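Local coordinates for Tat-secreted protein Rv2525c (Mycobacterium tuberculosis, PDB 4PMR) that may act as a peptidoglycan hydrolase with glycosidase activity and, in vitro, displays esterase activity toward p-nitrophenyl esters, preferring the butyrate, at residues Thr6-Ala11 with Arg21-Val26; Ala74-Gly79 with Ala107-Asn112; Ala80-Gln85 with Val123-Ser128; Tyr141-Thr146 with Trp164-Gly169; Ser157-His162 with His172-Leu177. One frame throughout, in Å; residues are numbered along the deposited sequence.

Contact 1. Residues Thr6-Ala11 with Arg21-Val26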
# COMPACT_ATOMS: atom_id res chain seq x y z
N THR A 6 12.04 -9.33 -1.90
CA THR A 6 10.73 -9.27 -1.27
C THR A 6 10.63 -8.10 -0.28
O THR A 6 11.63 -7.68 0.32
CB THR A 6 10.37 -10.59 -0.54
OG1 THR A 6 11.27 -10.83 0.54
CG2 THR A 6 10.29 -11.82 -1.46
N LEU A 7 9.41 -7.62 -0.08
CA LEU A 7 9.10 -6.60 0.92
C LEU A 7 8.06 -7.16 1.88
O LEU A 7 7.18 -7.89 1.45
CB LEU A 7 8.54 -5.31 0.28
CG LEU A 7 9.33 -4.65 -0.83
CD1 LEU A 7 8.45 -3.68 -1.61
CD2 LEU A 7 10.58 -3.93 -0.29
N LEU A 8 8.16 -6.80 3.16
CA LEU A 8 7.18 -7.22 4.17
C LEU A 8 6.19 -6.09 4.41
O LEU A 8 6.63 -4.95 4.57
CB LEU A 8 7.89 -7.57 5.50
CG LEU A 8 8.99 -8.66 5.50
CD1 LEU A 8 9.56 -8.84 6.89
CD2 LEU A 8 8.47 -10.02 4.96
N ASP A 9 4.86 -6.38 4.45
CA ASP A 9 3.88 -5.34 4.80
C ASP A 9 3.25 -5.74 6.13
O ASP A 9 3.07 -6.94 6.40
CB ASP A 9 2.82 -5.08 3.70
CG ASP A 9 1.78 -6.16 3.56
OD1 ASP A 9 0.78 -6.12 4.32
OD2 ASP A 9 1.98 -7.08 2.73
N TYR A 10 3.01 -4.76 7.01
CA TYR A 10 2.51 -5.00 8.36
C TYR A 10 2.01 -3.69 8.99
O TYR A 10 2.54 -2.60 8.69
CB TYR A 10 3.59 -5.64 9.27
CG TYR A 10 4.95 -4.99 9.16
CD1 TYR A 10 5.84 -5.34 8.14
CD2 TYR A 10 5.37 -4.03 10.08
CE1 TYR A 10 7.09 -4.74 8.03
CE2 TYR A 10 6.64 -3.46 10.01
CZ TYR A 10 7.49 -3.82 8.97
OH TYR A 10 8.72 -3.23 8.84
N ALA A 11 1.00 -3.83 9.85
CA ALA A 11 0.35 -2.73 10.57
C ALA A 11 0.37 -2.91 12.10
O ALA A 11 0.15 -1.92 12.81
CB ALA A 11 -1.09 -2.61 10.11
N ARG A 21 15.94 -7.77 7.83
CA ARG A 21 17.11 -8.32 7.15
C ARG A 21 17.20 -9.81 7.36
O ARG A 21 17.34 -10.55 6.38
CB ARG A 21 18.40 -7.63 7.62
CG ARG A 21 18.64 -6.25 7.02
CD ARG A 21 19.31 -6.35 5.67
NE ARG A 21 19.54 -5.02 5.09
CZ ARG A 21 19.62 -4.78 3.78
NH1 ARG A 21 19.50 -5.76 2.90
NH2 ARG A 21 19.83 -3.54 3.35
N ALA A 22 17.07 -10.27 8.65
CA ALA A 22 17.12 -11.68 9.05
C ALA A 22 16.06 -12.52 8.33
O ALA A 22 16.33 -13.68 8.01
CB ALA A 22 16.94 -11.80 10.56
N ALA A 23 14.87 -11.93 8.05
CA ALA A 23 13.78 -12.58 7.33
C ALA A 23 14.03 -12.65 5.80
O ALA A 23 13.22 -13.24 5.09
CB ALA A 23 12.47 -11.84 7.61
N GLY A 24 15.12 -12.04 5.32
CA GLY A 24 15.50 -12.06 3.91
C GLY A 24 14.90 -11.00 3.02
O GLY A 24 15.26 -10.92 1.83
N ALA A 25 14.00 -10.17 3.56
CA ALA A 25 13.39 -9.06 2.83
C ALA A 25 14.40 -7.92 2.60
O ALA A 25 15.34 -7.76 3.39
CB ALA A 25 12.17 -8.54 3.56
N VAL A 26 14.16 -7.09 1.58
CA VAL A 26 15.04 -5.97 1.25
C VAL A 26 14.38 -4.64 1.69
O VAL A 26 14.92 -3.55 1.45
CB VAL A 26 15.42 -5.95 -0.26
CG1 VAL A 26 16.22 -7.20 -0.66
CG2 VAL A 26 14.20 -5.79 -1.15
O HOH W 1 14.56 -10.17 -0.74
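Thr-6 and Val-26 join the two backbones: the chain leaves helix 17-22 through a Schellman motif, with Gly-24 at positive phi, and lies beside the start of strand 6-9, where Val-26 N donates to Thr-6 O over 2.9 Å. A water makes a second link, accepting from Thr-6 N and donating to Gly-24 O. Between these polar ties sits Ala-25. Its CB touches CG of Leu-8 at 3.7 Å, while OG1 of Thr-6 lies 3.6 Å from CA of Ala-25. Leu-8 carries CG beside its own backbone N (chi1 -58°), and from there the branch CD1 runs on to CB of Ala-23, 4.2 Å away. On the other side of the strand, CD2 of Leu-7 meets CG2 of Val-26 at an oblique crossing, and Ile-197 of strand 190-197 touches both residues. The contact belongs to the beta-alpha-beta unit formed by strand 6-9, helix 17-22 and strand 27-31, whose parallel pairing continues where Leu-8 bonds to Gly-27 and Ile-29. Backbone and water bonds thus fix the chain leaving the helix against the strand start, while the leucine branches supply apolar contact to Ala-23, Ala-25 and Val-26.

Contact 2. Residues Ala74-Gly79 with Ala107-Asn112. With NA (sodium ion), chain C.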
# COMPACT_ATOMS: atom_id res chain seq x y z
N ALA A 74 -14.52 0.23 4.24
CA ALA A 74 -13.47 0.38 3.22
C ALA A 74 -13.43 1.82 2.74
O ALA A 74 -14.47 2.42 2.47
CB ALA A 74 -13.72 -0.57 2.06
N ASP A 75 -12.22 2.38 2.64
CA ASP A 75 -12.02 3.79 2.30
C ASP A 75 -12.74 4.23 1.02
O ASP A 75 -13.23 5.35 0.97
CB ASP A 75 -10.51 4.06 2.14
CG ASP A 75 -9.69 3.79 3.39
OD1 ASP A 75 -10.24 3.95 4.51
OD2 ASP A 75 -8.50 3.44 3.25
N TRP A 76 -12.82 3.36 0.03
CA TRP A 76 -13.35 3.69 -1.31
C TRP A 76 -14.88 3.76 -1.37
O TRP A 76 -15.43 4.26 -2.36
CB TRP A 76 -12.81 2.70 -2.36
CG TRP A 76 -13.08 1.27 -2.04
CD1 TRP A 76 -12.24 0.39 -1.40
CD2 TRP A 76 -14.27 0.53 -2.36
NE1 TRP A 76 -12.85 -0.84 -1.29
CE2 TRP A 76 -14.08 -0.79 -1.89
CE3 TRP A 76 -15.46 0.86 -3.02
CZ2 TRP A 76 -15.07 -1.78 -2.04
CZ3 TRP A 76 -16.43 -0.14 -3.20
CH2 TRP A 76 -16.24 -1.43 -2.68
N LEU A 77 -15.57 3.31 -0.32
CA LEU A 77 -17.03 3.33 -0.32
C LEU A 77 -17.59 4.74 -0.52
O LEU A 77 -18.56 4.89 -1.25
CB LEU A 77 -17.59 2.68 0.96
CG LEU A 77 -17.29 1.18 1.06
CD1 LEU A 77 -17.55 0.67 2.47
CD2 LEU A 77 -18.10 0.40 0.01
N GLY A 78 -16.91 5.74 0.02
CA GLY A 78 -17.34 7.14 -0.05
C GLY A 78 -16.92 7.88 -1.31
O GLY A 78 -17.03 9.10 -1.36
N GLY A 79 -16.44 7.15 -2.32
CA GLY A 79 -16.08 7.69 -3.63
C GLY A 79 -15.18 8.92 -3.64
O GLY A 79 -14.16 8.94 -2.96
N ALA A 107 -2.83 3.52 -2.63
CA ALA A 107 -4.17 3.55 -2.05
C ALA A 107 -4.70 2.09 -2.01
O ALA A 107 -4.53 1.35 -2.98
CB ALA A 107 -5.08 4.46 -2.87
N SER A 108 -5.29 1.66 -0.88
CA SER A 108 -5.75 0.28 -0.77
C SER A 108 -7.20 0.06 -1.15
O SER A 108 -8.09 0.80 -0.73
CB SER A 108 -5.56 -0.27 0.65
OG SER A 108 -4.20 -0.16 1.05
N ILE A 109 -7.40 -0.99 -1.95
CA ILE A 109 -8.67 -1.60 -2.30
C ILE A 109 -8.56 -3.00 -1.71
O ILE A 109 -8.32 -3.96 -2.43
CB ILE A 109 -8.99 -1.61 -3.83
CG1 ILE A 109 -8.71 -0.21 -4.51
CG2 ILE A 109 -10.45 -2.13 -4.07
CD1 ILE A 109 -9.46 1.09 -3.93
N ASP A 110 -8.64 -3.09 -0.37
CA ASP A 110 -8.51 -4.36 0.37
C ASP A 110 -9.86 -5.07 0.30
O ASP A 110 -10.51 -5.27 1.33
CB ASP A 110 -8.04 -4.08 1.81
CG ASP A 110 -8.00 -5.30 2.72
OD1 ASP A 110 -7.81 -6.43 2.20
OD2 ASP A 110 -8.23 -5.14 3.94
N ASP A 111 -10.28 -5.43 -0.92
CA ASP A 111 -11.60 -5.98 -1.24
C ASP A 111 -11.59 -6.74 -2.54
O ASP A 111 -10.61 -6.70 -3.29
CB ASP A 111 -12.62 -4.82 -1.35
CG ASP A 111 -13.10 -4.31 -0.00
OD1 ASP A 111 -13.86 -5.04 0.67
OD2 ASP A 111 -12.63 -3.25 0.43
N ASN A 112 -12.72 -7.40 -2.83
CA ASN A 112 -12.98 -8.13 -4.07
C ASN A 112 -14.23 -7.48 -4.70
O ASN A 112 -15.33 -8.04 -4.63
CB ASN A 112 -13.16 -9.63 -3.78
CG ASN A 112 -13.26 -10.44 -5.05
OD1 ASN A 112 -12.98 -9.95 -6.14
ND2 ASN A 112 -13.72 -11.68 -4.93
NA NA C . -18.67 10.67 -0.73
O HOH W 2 -7.58 3.24 0.58
O HOH W 3 -18.30 11.89 -2.82
O HOH W 4 -20.52 12.51 -0.29
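The indole N-H of Trp-76 is spent on a carboxylate that it meets from above: NE1 donates to OD2 of Asp-111 over 3.0 Å, from 42° out of the carboxylate plane. The N-H...O angle is 150°, and the two flat groups are almost perpendicular. Trp-76 reaches this place with CG between its backbone N and carbonyl carbon (chi1 56°), which turns the indole toward 107-112. Ile-109 crosses the ring at about a right angle. Its CD1 approaches CD1 of Trp-76 to 3.8 Å, and its CG2 makes an off-centre CH-pi contact with the five-membered ring, 4.3 Å from the centroid. Ala-74 packs its CB 3.3 Å from the same OD2 that accepts the indole N-H. In the TIM-barrel clan to which this glycoside hydrolase-like domain is assigned, loops following the parallel strands gather at one end of the barrel; here the loop before helix 79-96 meets the end of strand 105-108 and the residues after it. Asp-110 centres an inverse gamma turn there, between Ile-109 and Asp-111. At the Asp-75 end of the interface, a water lies 2.8 Å from both OD2 of Asp-75 and O of Ser-108, placed to donate to either, though it has more acceptors near it than protons; OG of Ser-108 bonds to Tyr-66 O. Away from this interface, Gly-78 O binds a sodium ion that Ser-81 OG also holds.

Contact 3. Residues Ala80-Gln85 with Val123-Ser128. With NA (sodium ion), chain C.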
# COMPACT_ATOMS: atom_id res chain seq x y z
N ALA A 80 -15.60 9.97 -4.36
CA ALA A 80 -14.78 11.18 -4.56
C ALA A 80 -14.42 11.93 -3.24
O ALA A 80 -13.25 12.24 -3.04
CB ALA A 80 -15.48 12.12 -5.51
N SER A 81 -15.42 12.21 -2.38
CA SER A 81 -15.18 12.95 -1.11
C SER A 81 -14.23 12.17 -0.21
O SER A 81 -13.37 12.78 0.41
CB SER A 81 -16.48 13.28 -0.38
OG SER A 81 -17.09 12.13 0.19
N ALA A 82 -14.38 10.83 -0.16
CA ALA A 82 -13.50 9.96 0.64
C ALA A 82 -12.09 9.98 0.05
O ALA A 82 -11.12 10.08 0.81
CB ALA A 82 -14.03 8.53 0.68
N GLY A 83 -11.98 9.88 -1.27
CA GLY A 83 -10.69 9.91 -1.96
C GLY A 83 -9.91 11.17 -1.61
O GLY A 83 -8.72 11.09 -1.32
N VAL A 84 -10.60 12.32 -1.56
CA VAL A 84 -9.95 13.61 -1.23
C VAL A 84 -9.45 13.59 0.23
O VAL A 84 -8.30 13.96 0.46
CB VAL A 84 -10.88 14.84 -1.49
CG1 VAL A 84 -10.24 16.13 -0.99
CG2 VAL A 84 -11.20 14.98 -2.98
N GLN A 85 -10.31 13.19 1.19
CA GLN A 85 -9.94 13.19 2.61
C GLN A 85 -8.77 12.22 2.88
O GLN A 85 -7.77 12.62 3.48
CB GLN A 85 -11.16 12.82 3.50
N VAL A 123 -13.60 4.24 -9.01
CA VAL A 123 -13.17 5.21 -10.04
C VAL A 123 -13.14 6.64 -9.43
O VAL A 123 -12.05 7.22 -9.42
CB VAL A 123 -14.06 5.14 -11.31
CG1 VAL A 123 -13.78 6.31 -12.26
CG2 VAL A 123 -13.85 3.83 -12.03
N PRO A 124 -14.25 7.17 -8.83
CA PRO A 124 -14.18 8.53 -8.25
C PRO A 124 -13.20 8.62 -7.07
O PRO A 124 -12.58 9.67 -6.88
CB PRO A 124 -15.63 8.83 -7.82
CG PRO A 124 -16.33 7.52 -7.76
CD PRO A 124 -15.64 6.64 -8.78
N TYR A 125 -13.08 7.51 -6.28
CA TYR A 125 -12.12 7.41 -5.18
C TYR A 125 -10.68 7.63 -5.69
O TYR A 125 -9.97 8.47 -5.15
CB TYR A 125 -12.23 6.04 -4.46
CG TYR A 125 -11.28 5.90 -3.29
CD1 TYR A 125 -11.47 6.62 -2.11
CD2 TYR A 125 -10.18 5.03 -3.35
CE1 TYR A 125 -10.60 6.50 -1.03
CE2 TYR A 125 -9.31 4.89 -2.26
CZ TYR A 125 -9.54 5.61 -1.10
OH TYR A 125 -8.65 5.57 -0.04
N LEU A 126 -10.28 6.90 -6.74
CA LEU A 126 -8.95 6.97 -7.32
C LEU A 126 -8.72 8.28 -8.08
O LEU A 126 -7.60 8.80 -7.99
CB LEU A 126 -8.66 5.76 -8.22
CG LEU A 126 -8.54 4.37 -7.54
CD1 LEU A 126 -8.29 3.27 -8.56
CD2 LEU A 126 -7.48 4.35 -6.41
N ARG A 127 -9.74 8.82 -8.80
CA ARG A 127 -9.61 10.12 -9.49
C ARG A 127 -9.29 11.22 -8.48
O ARG A 127 -8.52 12.16 -8.77
CB ARG A 127 -10.89 10.49 -10.26
CG ARG A 127 -11.10 9.70 -11.56
CD ARG A 127 -11.87 10.52 -12.60
NE ARG A 127 -11.99 9.80 -13.87
CZ ARG A 127 -13.09 9.18 -14.28
NH1 ARG A 127 -14.20 9.22 -13.55
NH2 ARG A 127 -13.10 8.52 -15.43
N SER A 128 -9.87 11.10 -7.28
CA SER A 128 -9.64 12.04 -6.18
C SER A 128 -8.22 11.91 -5.65
O SER A 128 -7.59 12.93 -5.41
CB SER A 128 -10.67 11.83 -5.08
OG SER A 128 -11.86 12.50 -5.46
NA NA C . -18.67 10.67 -0.73
O HOH W 3 -18.30 11.89 -2.82
O HOH W 4 -20.52 12.51 -0.29
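Ala-80 to Gln-85 and Val-123 to Ser-128 are helical segments running in roughly the same direction, their axes crossing at -32° and approaching to 7.0 Å. They pair neighbouring helices 79-96 and 115-133, linked in the chain through strand 105-108 as in the repeated strand-helix pattern of the TIM-barrel clan. The close approach centres on Gly-83, where the absence of a side chain lets the backbones come together: its CA makes a CA-H...O contact with Tyr-125 O. A second such contact joins Ala-80 CA to Pro-124 O at 3.5 Å. Tyr-125 swings its ring alongside helix 79-96 with CG anti to the backbone N (chi1 -179°), which places CD1 3.4 Å from CA of Gly-83. Its hydroxyl is turned to Trp-129, whose NE1 it bonds. Near the start of both segments CB of Pro-124 rests 4.0 Å from CB of Ala-80; a turn further on, CG2 of Val-84 touches OG of Ser-128 at 3.6 Å. On a different side of helix 79-96, Ser-81 binds the sodium ion through OG at 2.3 Å, and a water on the ion accepts from Ser-81 N. The polar tie between the helices is made by Ser-128, whose OG donates to Ala-80 O over 2.8 Å, on the opposite face of that carbonyl plane from Val-84 N, which supplies the regular helical bond.

Contact 4. Residues Tyr141-Thr146 with Trp164-Gly169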
# COMPACT_ATOMS: atom_id res chain seq x y z
N TYR A 141 -3.36 -0.74 -4.56
CA TYR A 141 -3.25 -2.08 -3.94
C TYR A 141 -4.59 -2.75 -4.18
O TYR A 141 -5.62 -2.27 -3.66
CB TYR A 141 -2.86 -2.02 -2.45
CG TYR A 141 -3.07 -3.33 -1.70
CD1 TYR A 141 -2.23 -4.42 -1.91
CD2 TYR A 141 -4.12 -3.48 -0.80
CE1 TYR A 141 -2.39 -5.61 -1.21
CE2 TYR A 141 -4.32 -4.68 -0.11
CZ TYR A 141 -3.43 -5.72 -0.29
OH TYR A 141 -3.66 -6.89 0.41
N ALA A 142 -4.63 -3.77 -5.05
CA ALA A 142 -5.90 -4.39 -5.47
C ALA A 142 -5.68 -5.74 -6.14
O ALA A 142 -4.54 -6.11 -6.41
CB ALA A 142 -6.61 -3.44 -6.44
N ASN A 143 -6.78 -6.51 -6.40
CA ASN A 143 -6.67 -7.82 -7.05
C ASN A 143 -6.42 -7.60 -8.57
O ASN A 143 -6.51 -6.45 -9.04
CB ASN A 143 -7.93 -8.71 -6.76
CG ASN A 143 -9.24 -8.22 -7.37
OD1 ASN A 143 -9.28 -7.52 -8.38
ND2 ASN A 143 -10.37 -8.63 -6.81
N SER A 144 -6.15 -8.67 -9.33
CA SER A 144 -5.83 -8.58 -10.76
C SER A 144 -6.98 -7.98 -11.61
O SER A 144 -6.69 -7.26 -12.57
CB SER A 144 -5.44 -9.95 -11.31
OG SER A 144 -6.51 -10.85 -11.13
N LYS A 145 -8.27 -8.22 -11.24
CA LYS A 145 -9.39 -7.65 -12.01
C LYS A 145 -9.43 -6.14 -11.84
O LYS A 145 -9.59 -5.43 -12.83
CB LYS A 145 -10.75 -8.25 -11.59
CG LYS A 145 -10.93 -9.76 -11.78
CD LYS A 145 -12.21 -10.27 -11.07
CE LYS A 145 -12.24 -9.92 -9.59
NZ LYS A 145 -13.30 -10.64 -8.84
N THR A 146 -9.27 -5.65 -10.58
CA THR A 146 -9.33 -4.21 -10.27
C THR A 146 -8.18 -3.52 -10.96
O THR A 146 -8.39 -2.47 -11.57
CB THR A 146 -9.37 -3.94 -8.76
OG1 THR A 146 -10.47 -4.67 -8.22
CG2 THR A 146 -9.54 -2.46 -8.42
N TRP A 164 -7.08 -11.68 -3.31
CA TRP A 164 -8.51 -11.82 -3.06
C TRP A 164 -9.33 -11.40 -4.30
O TRP A 164 -9.64 -10.22 -4.51
CB TRP A 164 -8.90 -11.04 -1.82
CG TRP A 164 -10.33 -11.16 -1.39
CD1 TRP A 164 -11.23 -12.13 -1.75
CD2 TRP A 164 -11.00 -10.32 -0.46
NE1 TRP A 164 -12.45 -11.88 -1.16
CE2 TRP A 164 -12.33 -10.79 -0.35
CE3 TRP A 164 -10.61 -9.20 0.29
CZ2 TRP A 164 -13.27 -10.18 0.49
CZ3 TRP A 164 -11.53 -8.60 1.14
CH2 TRP A 164 -12.85 -9.08 1.22
N GLY A 165 -9.68 -12.40 -5.09
CA GLY A 165 -10.41 -12.22 -6.34
C GLY A 165 -9.51 -12.34 -7.55
O GLY A 165 -9.98 -12.20 -8.68
N SER A 166 -8.20 -12.60 -7.34
CA SER A 166 -7.28 -12.82 -8.45
C SER A 166 -7.29 -14.31 -8.85
O SER A 166 -7.30 -15.14 -7.94
CB SER A 166 -5.86 -12.38 -8.09
OG SER A 166 -5.78 -10.99 -7.79
N PRO A 167 -7.31 -14.72 -10.14
CA PRO A 167 -7.27 -16.18 -10.40
C PRO A 167 -5.96 -16.76 -9.87
O PRO A 167 -4.92 -16.09 -9.93
CB PRO A 167 -7.39 -16.28 -11.93
CG PRO A 167 -7.90 -14.94 -12.37
CD PRO A 167 -7.34 -13.95 -11.39
N LYS A 168 -6.03 -17.96 -9.29
CA LYS A 168 -4.86 -18.66 -8.74
C LYS A 168 -3.74 -18.72 -9.79
O LYS A 168 -3.98 -19.14 -10.92
CB LYS A 168 -5.26 -20.07 -8.29
CG LYS A 168 -4.10 -20.95 -7.82
CD LYS A 168 -4.58 -22.34 -7.45
CE LYS A 168 -3.44 -23.32 -7.38
NZ LYS A 168 -3.92 -24.71 -7.12
N GLY A 169 -2.54 -18.28 -9.38
CA GLY A 169 -1.33 -18.30 -10.19
C GLY A 169 -1.19 -17.22 -11.23
O GLY A 169 -0.22 -17.23 -12.00
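Asn-143 faces the 164-169 loop from the N-cap of helix 144-153, and each part of its side chain has a task. CB lies 3.2 Å from Trp-164 O and 3.3 Å from OG of Ser-166. CG, set between the backbone N and the carbonyl carbon (chi1 67°), passes the same Trp-164 carbonyl and brings the amide over the first turn. There OD1 accepts from Thr-146 N at 2.9 Å, the capping bond, with the donor almost in line with the C=O. ND2 points to the loop and donates to Trp-164 O over 2.9 Å, the acceptor lying in the amide plane and the N-H...O angle reaching 160°. It also runs close to CA of Gly-165, which sits at positive phi and has no side chain on this side. The next residue is gripped by its backbone: Ser-144 N donates to OG of Ser-166 at 2.8 Å, and that hydroxyl is also bonded to His-162 O. OG of Ser-144 meets CD of Pro-167 at 3.2 Å. Lys-145 bends at chi3 so that CE passes 3.3 Å from Gly-165 O, while NZ bonds to OD1 of Asn-112. The contact joins the end of strand 138-142 and the helix that follows it to the long loop after strand 158-161. One asparagine amide thus serves both partners, its oxygen capping the helix and its nitrogen fixing the loop, in an interface that is mostly polar.

Contact 5. Residues Ser157-His162 with His172-Leu177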
# COMPACT_ATOMS: atom_id res chain seq x y z
N SER A 157 -0.46 4.76 -11.42
CA SER A 157 0.84 4.60 -12.08
C SER A 157 1.62 3.40 -11.50
O SER A 157 2.54 2.91 -12.16
CB SER A 157 1.68 5.86 -11.93
OG SER A 157 1.10 6.93 -12.66
N TYR A 158 1.27 2.96 -10.27
CA TYR A 158 1.89 1.83 -9.55
C TYR A 158 0.83 0.83 -9.15
O TYR A 158 -0.24 1.25 -8.72
CB TYR A 158 2.62 2.36 -8.31
CG TYR A 158 3.81 3.23 -8.64
CD1 TYR A 158 3.66 4.60 -8.83
CD2 TYR A 158 5.08 2.68 -8.77
CE1 TYR A 158 4.76 5.42 -9.12
CE2 TYR A 158 6.19 3.49 -9.04
CZ TYR A 158 6.02 4.85 -9.24
OH TYR A 158 7.11 5.63 -9.49
N PHE A 159 1.12 -0.48 -9.26
CA PHE A 159 0.13 -1.51 -8.95
C PHE A 159 0.71 -2.63 -8.10
O PHE A 159 1.79 -3.14 -8.36
CB PHE A 159 -0.50 -2.07 -10.25
CG PHE A 159 -1.12 -0.99 -11.11
CD1 PHE A 159 -2.39 -0.49 -10.83
CD2 PHE A 159 -0.40 -0.43 -12.17
CE1 PHE A 159 -2.94 0.54 -11.59
CE2 PHE A 159 -0.96 0.58 -12.96
CZ PHE A 159 -2.22 1.06 -12.66
N TRP A 160 -0.00 -2.94 -7.02
CA TRP A 160 0.40 -3.97 -6.08
C TRP A 160 -0.77 -4.97 -5.98
O TRP A 160 -1.83 -4.67 -5.45
CB TRP A 160 0.78 -3.31 -4.76
CG TRP A 160 1.02 -4.20 -3.58
CD1 TRP A 160 1.34 -5.54 -3.58
CD2 TRP A 160 0.94 -3.81 -2.20
NE1 TRP A 160 1.44 -6.00 -2.29
CE2 TRP A 160 1.21 -4.96 -1.42
CE3 TRP A 160 0.69 -2.59 -1.55
CZ2 TRP A 160 1.19 -4.94 -0.02
CZ3 TRP A 160 0.63 -2.57 -0.16
CH2 TRP A 160 0.91 -3.73 0.59
N GLN A 161 -0.55 -6.14 -6.54
CA GLN A 161 -1.58 -7.15 -6.61
C GLN A 161 -1.70 -7.96 -5.35
O GLN A 161 -0.70 -8.51 -4.88
CB GLN A 161 -1.34 -8.09 -7.80
CG GLN A 161 -2.54 -9.02 -8.05
CD GLN A 161 -2.20 -9.98 -9.15
OE1 GLN A 161 -1.72 -9.59 -10.21
NE2 GLN A 161 -2.41 -11.27 -8.91
N HIS A 162 -2.95 -8.10 -4.87
CA HIS A 162 -3.35 -9.00 -3.78
C HIS A 162 -4.15 -10.15 -4.40
O HIS A 162 -4.59 -10.03 -5.55
CB HIS A 162 -4.07 -8.30 -2.61
CG HIS A 162 -5.43 -7.74 -2.88
ND1 HIS A 162 -6.53 -8.56 -3.05
CD2 HIS A 162 -5.87 -6.46 -2.77
CE1 HIS A 162 -7.57 -7.76 -3.18
NE2 HIS A 162 -7.22 -6.48 -3.00
N HIS A 172 -0.82 -10.02 -12.82
CA HIS A 172 -1.13 -9.01 -13.84
C HIS A 172 0.18 -8.42 -14.36
O HIS A 172 1.02 -8.06 -13.55
CB HIS A 172 -2.03 -7.90 -13.30
CG HIS A 172 -2.68 -7.08 -14.38
ND1 HIS A 172 -1.96 -6.19 -15.14
CD2 HIS A 172 -3.97 -7.07 -14.79
CE1 HIS A 172 -2.81 -5.66 -16.00
NE2 HIS A 172 -4.04 -6.17 -15.83
N PRO A 173 0.39 -8.31 -15.70
CA PRO A 173 1.66 -7.75 -16.21
C PRO A 173 1.92 -6.29 -15.81
O PRO A 173 3.07 -5.84 -15.87
CB PRO A 173 1.54 -7.90 -17.73
CG PRO A 173 0.10 -8.00 -18.00
CD PRO A 173 -0.51 -8.70 -16.81
N ALA A 174 0.89 -5.56 -15.34
CA ALA A 174 1.09 -4.18 -14.94
C ALA A 174 1.59 -4.06 -13.51
O ALA A 174 1.98 -2.96 -13.12
CB ALA A 174 -0.19 -3.38 -15.11
N ALA A 175 1.60 -5.17 -12.73
CA ALA A 175 1.97 -5.14 -11.31
C ALA A 175 3.47 -4.91 -11.06
O ALA A 175 4.34 -5.52 -11.69
CB ALA A 175 1.52 -6.41 -10.60
N HIS A 176 3.75 -4.00 -10.15
CA HIS A 176 5.09 -3.69 -9.68
C HIS A 176 5.42 -4.64 -8.53
O HIS A 176 6.58 -5.00 -8.35
CB HIS A 176 5.17 -2.23 -9.20
CG HIS A 176 4.98 -1.25 -10.32
ND1 HIS A 176 3.72 -0.94 -10.80
CD2 HIS A 176 5.91 -0.58 -11.05
CE1 HIS A 176 3.92 -0.12 -11.82
NE2 HIS A 176 5.22 0.12 -12.00
N LEU A 177 4.38 -4.99 -7.73
CA LEU A 177 4.48 -5.80 -6.52
C LEU A 177 3.38 -6.83 -6.50
O LEU A 177 2.27 -6.55 -6.96
CB LEU A 177 4.37 -4.88 -5.26
CG LEU A 177 5.34 -3.68 -5.13
CD1 LEU A 177 4.86 -2.70 -4.03
CD2 LEU A 177 6.77 -4.15 -4.85
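Backbone hydrogen bonds set the frame: Phe-159 O accepts from both His-176 N (2.8 Å) and Leu-177 N (3.2 Å), and Gln-161 N returns a bond to Leu-177 O. These bonds begin the parallel pairing of strand 158-161 with strand 177-179, with Trp-160 and Leu-177 as the bridged pair. Two side chains take up further N-H groups. The ring of His-176 accepts from Phe-159 N through ND1 at 3.1 Å, with the donor 29° out of the ring plane. Gln-161, extended beyond CG, reaches OE1 to His-172 N over 2.8 Å, in a nearly straight bond of 174°; its NE2 bonds to Tyr-170 O and Asn-163 OD1. His-172 opens a type I turn to Ala-175, and its ND1 accepts from Ala-174 N in the ring plane while NE2 goes to Asp-148. Among the apolar contacts, CB of Leu-177 lies 3.5 Å from CD1 of Trp-160, and its CD1 sits over one face of the indole, toward the rim. CD2 of Phe-159 packs on CB of Ala-174 at 4.2 Å. The Tyr-158 and His-176 rings pair obliquely, with CD2 of Tyr-158 over the centre of the imidazole. Because ND1 accepts a backbone N-H in both His-172 and His-176, any proton on a neutral ring would probably sit on NE2, and the turn is tied to the strand by side chains as well as main chain.

Contacts 2 and 5 are buried, whereas contacts 1, 3 and 4 are only partly so. All but contact 3 reach the one curved sheet. Contact 5 pairs its strand backbones directly, contact 1 joins a strand to the chain leaving a helix, and contact 3 is a helix-helix interface outside the sheet. Contacts 2 and 3 lie 10 Å apart between centres and share the sodium ion, with Tyr-125 reaching Asp-75 and Trp-76. Contacts 4 and 5, equally close, meet through neighbouring strands 138-142 and 158-161. Asn-112 links contact 2 to contact 4, and His-162 links it to contact 5. Aliphatic groups dominate contact 1, polar side chains contact 4.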